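Local coordinates for protein 2-oxo-1,2-dihydroquinoline 8-monooxygenase, oxygenase component (Pseudomonas putida, PDB 1Z02) that probably hydroxylates 2-oxo-1,2-dihydroquinoline at carbon 8, as the oxygenase component of a monooxygenase with a Rieske [2Fe-2S] cluster and a separate iron site, at residues H182-D194 and V304-E316. Sequence-based numbering, arbitrary orientation.
Sequences HPLWPSSPSVLDD and VENWPEEHVVQYE
The indole of Trp185 meets Glu305 at its edge and Asn306 over one face. Its NE1 donates to Glu305 OE2 at 3.3 Å with an N-H...O angle of 159°; the acceptor lies near the indole plane but is itself approached from above the carboxylate plane. Asn306 CB sits 4.2 Å from the centroid of the five-membered ring of Trp185, a CH-pi contact, and the amide is turned only 20° from the indole plane. Trp185 CG stands between its backbone N and carbonyl carbon (chi1 61°), which lays the indole against Asn306. With an alanine here the indole's place beside Asn306 would probably be left as a gap, and Glu305 OE2 would lose its indole donor. Further along, Pro186 CG lies over the centre of the His311 ring, 3.9 Å from its centroid, while Pro189 CD packs against Val313 CG1. Tyr315 OH donates to Pro189 O at 2.6 Å, the oxygen lying in the plane of the phenol ring.

The irregular 182-194 segment thus runs across one end of the hairpin formed by strands 301-305 and 313-320, within the antiparallel sheet of the Bet v 1-like ring-hydroxylase domain. Four waters bridge the segments, joining backbone and side-chain atoms: one joins Pro186 O, Asn306 OD1 and His311 N, another links Ser188 OG with Asn306 N and Val312 O, a third bridges Ser188 N to Glu305 OE2 (2.8 Å from the water), and a fourth connects Leu184 O with Asn306 ND2.

Outside these pairs, Glu305 OE1 forms a salt bridge with Arg293 and Asn306 ND2 donates to His291 O, fixing both groups that receive Trp185. On the indole face opposite Asn306 lies His182 CB, and His182 ND1 donates to Trp185 O at 2.8 Å, spanning the type I turn from His182 to Trp185.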
# COMPACT_ATOMS: atom_id res chain seq x y z
N HIS A 182 5.30 38.88 -31.23
CA HIS A 182 4.59 39.20 -29.99
C HIS A 182 4.52 40.72 -29.79
O HIS A 182 5.21 41.29 -28.94
CB HIS A 182 5.28 38.53 -28.80
CG HIS A 182 6.75 38.81 -28.71
ND1 HIS A 182 7.26 39.86 -27.98
CD2 HIS A 182 7.82 38.19 -29.28
CE1 HIS A 182 8.58 39.88 -28.10
NE2 HIS A 182 8.94 38.88 -28.88
N PRO A 183 3.67 41.40 -30.58
CA PRO A 183 3.50 42.85 -30.50
C PRO A 183 2.84 43.37 -29.21
O PRO A 183 3.05 44.52 -28.83
CB PRO A 183 2.67 43.17 -31.73
CG PRO A 183 1.80 41.95 -31.86
CD PRO A 183 2.80 40.83 -31.63
N LEU A 184 2.07 42.51 -28.55
CA LEU A 184 1.35 42.89 -27.34
C LEU A 184 2.11 42.78 -26.03
O LEU A 184 1.54 43.00 -24.96
CB LEU A 184 0.05 42.08 -27.25
CG LEU A 184 -0.92 42.32 -28.40
CD1 LEU A 184 -1.97 41.22 -28.43
CD2 LEU A 184 -1.54 43.71 -28.25
N TRP A 185 3.40 42.43 -26.09
CA TRP A 185 4.19 42.31 -24.87
C TRP A 185 5.68 42.16 -25.14
O TRP A 185 6.09 41.69 -26.21
CB TRP A 185 3.69 41.12 -24.04
CG TRP A 185 3.79 39.79 -24.73
CD1 TRP A 185 4.92 39.04 -24.92
CD2 TRP A 185 2.71 39.04 -25.31
NE1 TRP A 185 4.61 37.88 -25.59
CE2 TRP A 185 3.26 37.86 -25.84
CE3 TRP A 185 1.33 39.27 -25.44
CZ2 TRP A 185 2.48 36.89 -26.49
CZ3 TRP A 185 0.56 38.31 -26.08
CH2 TRP A 185 1.13 37.14 -26.60
N PRO A 186 6.53 42.57 -24.18
CA PRO A 186 7.98 42.47 -24.34
C PRO A 186 8.52 41.03 -24.25
O PRO A 186 7.87 40.14 -23.69
CB PRO A 186 8.51 43.37 -23.22
CG PRO A 186 7.46 43.24 -22.16
CD PRO A 186 6.18 43.32 -22.96
N SER A 187 9.70 40.83 -24.82
CA SER A 187 10.35 39.52 -24.85
C SER A 187 10.54 38.87 -23.49
O SER A 187 11.02 39.50 -22.55
CB SER A 187 11.72 39.64 -25.55
OG SER A 187 11.59 39.99 -26.91
N SER A 188 10.16 37.59 -23.39
CA SER A 188 10.32 36.85 -22.15
C SER A 188 11.76 36.37 -22.03
O SER A 188 12.35 35.89 -23.01
CB SER A 188 9.39 35.63 -22.12
OG SER A 188 8.03 36.02 -22.08
N PRO A 189 12.35 36.52 -20.84
CA PRO A 189 13.73 36.10 -20.62
C PRO A 189 13.84 34.58 -20.46
O PRO A 189 12.85 33.91 -20.18
CB PRO A 189 14.12 36.84 -19.35
CG PRO A 189 12.84 36.87 -18.58
CD PRO A 189 11.83 37.23 -19.65
N SER A 190 15.04 34.06 -20.64
CA SER A 190 15.32 32.63 -20.52
C SER A 190 16.16 32.43 -19.25
O SER A 190 16.76 33.39 -18.77
CB SER A 190 16.09 32.13 -21.74
OG SER A 190 16.49 30.78 -21.60
N VAL A 191 16.20 31.22 -18.70
CA VAL A 191 17.02 31.03 -17.51
C VAL A 191 18.49 31.03 -17.95
O VAL A 191 19.41 31.07 -17.12
CB VAL A 191 16.72 29.70 -16.75
CG1 VAL A 191 15.26 29.57 -16.49
CG2 VAL A 191 17.28 28.53 -17.47
N LEU A 192 18.72 31.02 -19.27
CA LEU A 192 20.07 31.03 -19.83
C LEU A 192 20.60 32.45 -19.99
O LEU A 192 21.80 32.66 -20.15
CB LEU A 192 20.10 30.33 -21.19
CG LEU A 192 19.85 28.82 -21.25
CD1 LEU A 192 19.86 28.37 -22.69
CD2 LEU A 192 20.91 28.07 -20.45
N ASP A 193 19.70 33.44 -19.93
CA ASP A 193 20.08 34.84 -20.10
C ASP A 193 20.92 35.39 -18.95
O ASP A 193 20.76 35.00 -17.79
CB ASP A 193 18.83 35.71 -20.27
CG ASP A 193 18.15 35.50 -21.61
OD1 ASP A 193 16.99 35.93 -21.76
OD2 ASP A 193 18.78 34.92 -22.50
N ASP A 194 21.83 36.30 -19.28
CA ASP A 194 22.67 36.91 -18.27
C ASP A 194 21.79 37.74 -17.33
O ASP A 194 20.84 38.39 -17.77
CB ASP A 194 23.73 37.81 -18.91
CG ASP A 194 24.89 37.02 -19.50
OD1 ASP A 194 25.79 37.65 -20.10
OD2 ASP A 194 24.91 35.78 -19.35
N VAL A 304 5.09 30.42 -20.15
CA VAL A 304 3.96 31.32 -20.16
C VAL A 304 4.51 32.74 -20.24
O VAL A 304 4.83 33.34 -19.22
CB VAL A 304 3.11 31.20 -18.88
CG1 VAL A 304 1.77 31.87 -19.09
CG2 VAL A 304 2.92 29.74 -18.50
N GLU A 305 4.64 33.25 -21.47
CA GLU A 305 5.16 34.60 -21.70
C GLU A 305 4.25 35.66 -21.10
O GLU A 305 3.03 35.50 -21.07
CB GLU A 305 5.28 34.86 -23.21
CG GLU A 305 6.13 33.84 -23.94
CD GLU A 305 6.06 33.97 -25.44
OE1 GLU A 305 5.81 32.95 -26.12
OE2 GLU A 305 6.26 35.10 -25.94
N ASN A 306 4.86 36.73 -20.61
CA ASN A 306 4.13 37.85 -20.03
C ASN A 306 3.24 37.48 -18.85
O ASN A 306 2.10 37.95 -18.72
CB ASN A 306 3.30 38.54 -21.11
CG ASN A 306 3.19 40.03 -20.89
OD1 ASN A 306 4.20 40.72 -20.73
ND2 ASN A 306 1.97 40.54 -20.88
N TRP A 307 3.76 36.62 -17.97
CA TRP A 307 3.03 36.19 -16.79
C TRP A 307 3.98 36.09 -15.59
O TRP A 307 5.08 35.55 -15.69
CB TRP A 307 2.37 34.83 -17.06
CG TRP A 307 1.49 34.34 -15.95
CD1 TRP A 307 1.88 33.62 -14.85
CD2 TRP A 307 0.08 34.54 -15.82
NE1 TRP A 307 0.80 33.36 -14.05
CE2 TRP A 307 -0.32 33.91 -14.62
CE3 TRP A 307 -0.88 35.19 -16.60
CZ2 TRP A 307 -1.65 33.92 -14.18
CZ3 TRP A 307 -2.21 35.19 -16.17
CH2 TRP A 307 -2.58 34.56 -14.97
N PRO A 308 3.56 36.62 -14.43
CA PRO A 308 2.27 37.29 -14.19
C PRO A 308 2.22 38.76 -14.63
O PRO A 308 1.16 39.38 -14.65
CB PRO A 308 2.07 37.12 -12.69
CG PRO A 308 3.45 37.14 -12.17
CD PRO A 308 4.23 36.32 -13.15
N GLU A 309 3.39 39.30 -14.97
CA GLU A 309 3.51 40.68 -15.42
C GLU A 309 4.57 40.81 -16.51
O GLU A 309 5.36 39.89 -16.73
CB GLU A 309 3.86 41.60 -14.25
CG GLU A 309 2.74 41.76 -13.23
CD GLU A 309 3.18 42.52 -11.99
OE1 GLU A 309 2.30 42.92 -11.20
OE2 GLU A 309 4.40 42.70 -11.80
N GLU A 310 4.60 41.96 -17.17
CA GLU A 310 5.57 42.19 -18.24
C GLU A 310 6.99 41.98 -17.76
O GLU A 310 7.33 42.30 -16.62
CB GLU A 310 5.41 43.60 -18.80
CG GLU A 310 3.99 43.97 -19.15
CD GLU A 310 3.90 45.30 -19.85
OE1 GLU A 310 2.77 45.77 -20.09
OE2 GLU A 310 4.96 45.88 -20.18
N HIS A 311 7.83 41.46 -18.65
CA HIS A 311 9.23 41.18 -18.34
C HIS A 311 9.43 40.01 -17.39
O HIS A 311 10.55 39.66 -17.03
CB HIS A 311 9.92 42.42 -17.76
CG HIS A 311 9.90 43.60 -18.69
ND1 HIS A 311 8.93 44.58 -18.63
CD2 HIS A 311 10.72 43.94 -19.71
CE1 HIS A 311 9.16 45.47 -19.58
NE2 HIS A 311 10.24 45.11 -20.25
N VAL A 312 8.32 39.40 -16.98
CA VAL A 312 8.36 38.24 -16.09
C VAL A 312 7.76 37.09 -16.89
O VAL A 312 6.82 37.29 -17.65
CB VAL A 312 7.50 38.45 -14.82
CG1 VAL A 312 7.57 37.21 -13.95
CG2 VAL A 312 8.00 39.66 -14.05
N VAL A 313 8.31 35.89 -16.72
CA VAL A 313 7.82 34.70 -17.43
C VAL A 313 7.76 33.49 -16.50
O VAL A 313 8.59 33.36 -15.59
CB VAL A 313 8.73 34.36 -18.64
CG1 VAL A 313 10.15 34.10 -18.17
CG2 VAL A 313 8.20 33.14 -19.38
N GLN A 314 6.77 32.63 -16.71
CA GLN A 314 6.63 31.43 -15.88
C GLN A 314 6.96 30.16 -16.65
O GLN A 314 6.46 29.95 -17.76
CB GLN A 314 5.21 31.31 -15.31
CG GLN A 314 5.06 30.14 -14.33
CD GLN A 314 3.76 30.18 -13.53
OE1 GLN A 314 3.31 31.24 -13.12
NE2 GLN A 314 3.17 29.01 -13.29
N TYR A 315 7.81 29.33 -16.05
CA TYR A 315 8.22 28.07 -16.65
C TYR A 315 7.83 26.93 -15.73
O TYR A 315 7.91 27.06 -14.51
CB TYR A 315 9.74 28.02 -16.83
CG TYR A 315 10.28 28.98 -17.86
CD1 TYR A 315 11.10 30.05 -17.49
CD2 TYR A 315 10.00 28.81 -19.22
CE1 TYR A 315 11.62 30.92 -18.43
CE2 TYR A 315 10.52 29.67 -20.17
CZ TYR A 315 11.33 30.73 -19.77
OH TYR A 315 11.84 31.60 -20.71
N GLU A 316 7.40 25.81 -16.31
CA GLU A 316 7.03 24.65 -15.51
C GLU A 316 7.58 23.36 -16.10
O GLU A 316 7.75 23.22 -17.31
CB GLU A 316 5.51 24.52 -15.40
CG GLU A 316 4.80 25.73 -14.84
CD GLU A 316 3.36 25.44 -14.49
OE1 GLU A 316 2.74 24.57 -15.15
OE2 GLU A 316 2.83 26.08 -13.56
O HOH W 1 1.05 43.27 -21.81
O HOH W 2 6.95 40.13 -21.31
O HOH W 3 7.85 37.65 -20.01
O HOH W 4 8.57 36.71 -25.82